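PDB 6QPA: sulfur oxygenase/reductase from Halothiobacillus neapolitanus, which probably oxidises and disproportionates elemental sulfur with the help of dioxygen, at a mononuclear iron site. Local coordinates for residues Ile15-Asp20 and Asn72-Phe77. Residues are numbered along the deposited sequence; the frame is centred on the assembly and turned at random.
Sequences IANKPD and NPMGMF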
loop_
_atom_site.group_PDB
_atom_site.type_symbol
_atom_site.label_atom_id
_atom_site.label_comp_id
_atom_site.label_asym_id
_atom_site.label_seq_id
_atom_site.Cartn_x
_atom_site.Cartn_y
_atom_site.Cartn_z
ATOM N N ILE A 15 -22.110 -16.272 35.879
ATOM C CA ILE A 15 -22.670 -15.514 34.782
ATOM C C ILE A 15 -21.636 -15.388 33.674
ATOM O O ILE A 15 -20.420 -15.483 33.894
ATOM C CB ILE A 15 -23.161 -14.129 35.244
ATOM C CG1 ILE A 15 -21.971 -13.247 35.633
ATOM C CG2 ILE A 15 -24.114 -14.293 36.452
ATOM C CD1 ILE A 15 -22.358 -11.893 36.076
ATOM N N ALA A 16 -22.148 -15.143 32.469
ATOM C CA ALA A 16 -21.302 -15.007 31.295
ATOM C C ALA A 16 -20.434 -13.764 31.406
ATOM O O ALA A 16 -20.895 -12.697 31.803
ATOM C CB ALA A 16 -22.156 -14.951 30.021
ATOM N N ASN A 17 -19.161 -13.915 31.064
ATOM C CA ASN A 17 -18.200 -12.822 31.130
ATOM C C ASN A 17 -18.143 -12.162 29.754
ATOM O O ASN A 17 -17.318 -12.486 28.903
ATOM C CB ASN A 17 -16.841 -13.348 31.576
ATOM C CG ASN A 17 -15.816 -12.255 31.724
ATOM O OD1 ASN A 17 -16.110 -11.084 31.494
ATOM N ND2 ASN A 17 -14.609 -12.625 32.132
ATOM N N LYS A 18 -19.070 -11.242 29.529
ATOM C CA LYS A 18 -19.145 -10.508 28.274
ATOM C C LYS A 18 -19.849 -9.188 28.537
ATOM O O LYS A 18 -20.558 -9.052 29.542
ATOM C CB LYS A 18 -19.831 -11.339 27.173
ATOM C CG LYS A 18 -21.250 -11.823 27.426
ATOM C CD LYS A 18 -21.670 -12.764 26.280
ATOM C CE LYS A 18 -23.138 -13.195 26.356
ATOM N NZ LYS A 18 -24.121 -12.100 26.049
ATOM N N PRO A 19 -19.644 -8.183 27.675
ATOM C CA PRO A 19 -20.193 -6.839 27.959
ATOM C C PRO A 19 -21.687 -6.799 28.271
ATOM O O PRO A 19 -22.107 -5.998 29.119
ATOM C CB PRO A 19 -19.853 -6.062 26.681
ATOM C CG PRO A 19 -18.605 -6.712 26.184
ATOM C CD PRO A 19 -18.759 -8.178 26.497
ATOM N N ASP A 20 -22.495 -7.649 27.625
ATOM C CA ASP A 20 -23.934 -7.651 27.876
ATOM C C ASP A 20 -24.235 -7.903 29.348
ATOM O O ASP A 20 -25.153 -7.301 29.911
ATOM C CB ASP A 20 -24.617 -8.717 27.016
ATOM C CG ASP A 20 -24.345 -8.538 25.533
ATOM O OD1 ASP A 20 -23.224 -8.889 25.085
ATOM O OD2 ASP A 20 -25.251 -8.055 24.819
ATOM N N ASN A 72 -14.887 -17.606 32.476
ATOM C CA ASN A 72 -16.230 -17.625 31.905
ATOM C C ASN A 72 -16.862 -19.001 32.064
ATOM O O ASN A 72 -16.452 -19.949 31.380
ATOM C CB ASN A 72 -16.216 -17.267 30.422
ATOM C CG ASN A 72 -17.616 -17.271 29.840
ATOM O OD1 ASN A 72 -18.457 -16.470 30.246
ATOM N ND2 ASN A 72 -17.894 -18.214 28.936
ATOM N N PRO A 73 -17.882 -19.151 32.917
ATOM C CA PRO A 73 -18.519 -18.075 33.676
ATOM C C PRO A 73 -17.674 -17.545 34.833
ATOM O O PRO A 73 -16.682 -18.142 35.239
ATOM C CB PRO A 73 -19.780 -18.747 34.223
ATOM C CG PRO A 73 -19.333 -20.158 34.466
ATOM C CD PRO A 73 -18.407 -20.475 33.310
ATOM N N MET A 74 -18.080 -16.404 35.356
ATOM C CA MET A 74 -17.470 -15.812 36.532
ATOM C C MET A 74 -18.473 -15.851 37.671
ATOM O O MET A 74 -19.681 -15.738 37.446
ATOM C CB MET A 74 -17.021 -14.382 36.230
ATOM C CG MET A 74 -18.150 -13.458 35.850
ATOM S SD MET A 74 -17.532 -12.034 34.903
ATOM C CE MET A 74 -16.029 -11.672 35.780
ATOM N N GLY A 75 -17.978 -16.057 38.885
ATOM C CA GLY A 75 -18.858 -16.073 40.036
ATOM C C GLY A 75 -19.438 -14.694 40.296
ATOM O O GLY A 75 -18.794 -13.670 40.069
ATOM N N MET A 76 -20.687 -14.670 40.743
ATOM C CA MET A 76 -21.332 -13.431 41.169
ATOM C C MET A 76 -22.098 -13.755 42.439
ATOM O O MET A 76 -23.043 -14.543 42.405
ATOM C CB MET A 76 -22.251 -12.868 40.094
ATOM C CG MET A 76 -22.246 -11.352 40.061
ATOM S SD MET A 76 -23.697 -10.739 40.887
ATOM C CE MET A 76 -24.937 -11.116 39.633
ATOM N N PHE A 77 -21.647 -13.211 43.562
ATOM C CA PHE A 77 -22.235 -13.476 44.870
ATOM C C PHE A 77 -22.881 -12.200 45.370
ATOM O O PHE A 77 -22.215 -11.165 45.457
ATOM C CB PHE A 77 -21.190 -13.914 45.902
ATOM C CG PHE A 77 -20.692 -15.323 45.739
ATOM C CD1 PHE A 77 -20.839 -16.010 44.548
ATOM C CD2 PHE A 77 -20.063 -15.961 46.807
ATOM C CE1 PHE A 77 -20.359 -17.307 44.407
ATOM C CE2 PHE A 77 -19.592 -17.259 46.686
ATOM C CZ PHE A 77 -19.741 -17.937 45.474
#
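Ile-15 and Met-74 form an antiparallel hydrogen-bonded pair: Ile-15 N gives its hydrogen to Met-74 O at 2.9 Å, and Met-74 N returns a bond of the same length to Ile-15 O. This pair ends the join between strands 7-15 and 74-82 in the large antiparallel sheet of the sulfur oxygenase reductase family, which belongs to the dimeric alpha-beta barrel clan. Beyond it the pairing passes to a side chain. After a cis peptide, Pro-73 CB lies 3.3 Å from Ile-15 O; a proline fits because this position needs no N-H toward 15-20. Asn-72 reaches across with its amide oxygen, and Asn-17 N meets Asn-72 OD1 at 2.8 Å in a nearly straight bond, the donor standing somewhat out of the plane of that amide. Asn-72 ND2 bonds to Thr-70 O of a second subunit. With an alanine here, Asn-17 N is likely to lose its acceptor and Thr-70 O of the second subunit its donor.

On the face shared by Ile-15 and Met-74, Ile-15 CG1 packs on Met-74 CG at 3.8 Å, while Ile-15 CD1 reaches on to Met-76 CG. With Met-74 CG between the backbone N and the carbonyl carbon (chi1 62°) and the chain bent again at chi3, the flexible thioether comes over the flat face of the Asn-17 amide; Met-74 SD lies 3.6 Å from Asn-17 CG. That amide is held at both ends, Asn-17 ND2 by the carbonyls of Leu-71 and Arg-68 and Asn-17 OD1 by the hydroxyl of Tyr-22.

The Met-76 side chain is about 12 Å from the bound iron, so this is packing outside the metal site. Helix 19-27 follows directly, with Lys-18 as N-cap residue, and its Met-25 and Tyr-22 pack on Ile-15 and Met-74, while Leu-49 of strand 42-53 touches both methionines and Ile-111 of strand 110-125 meets Ala-16 and Pro-73.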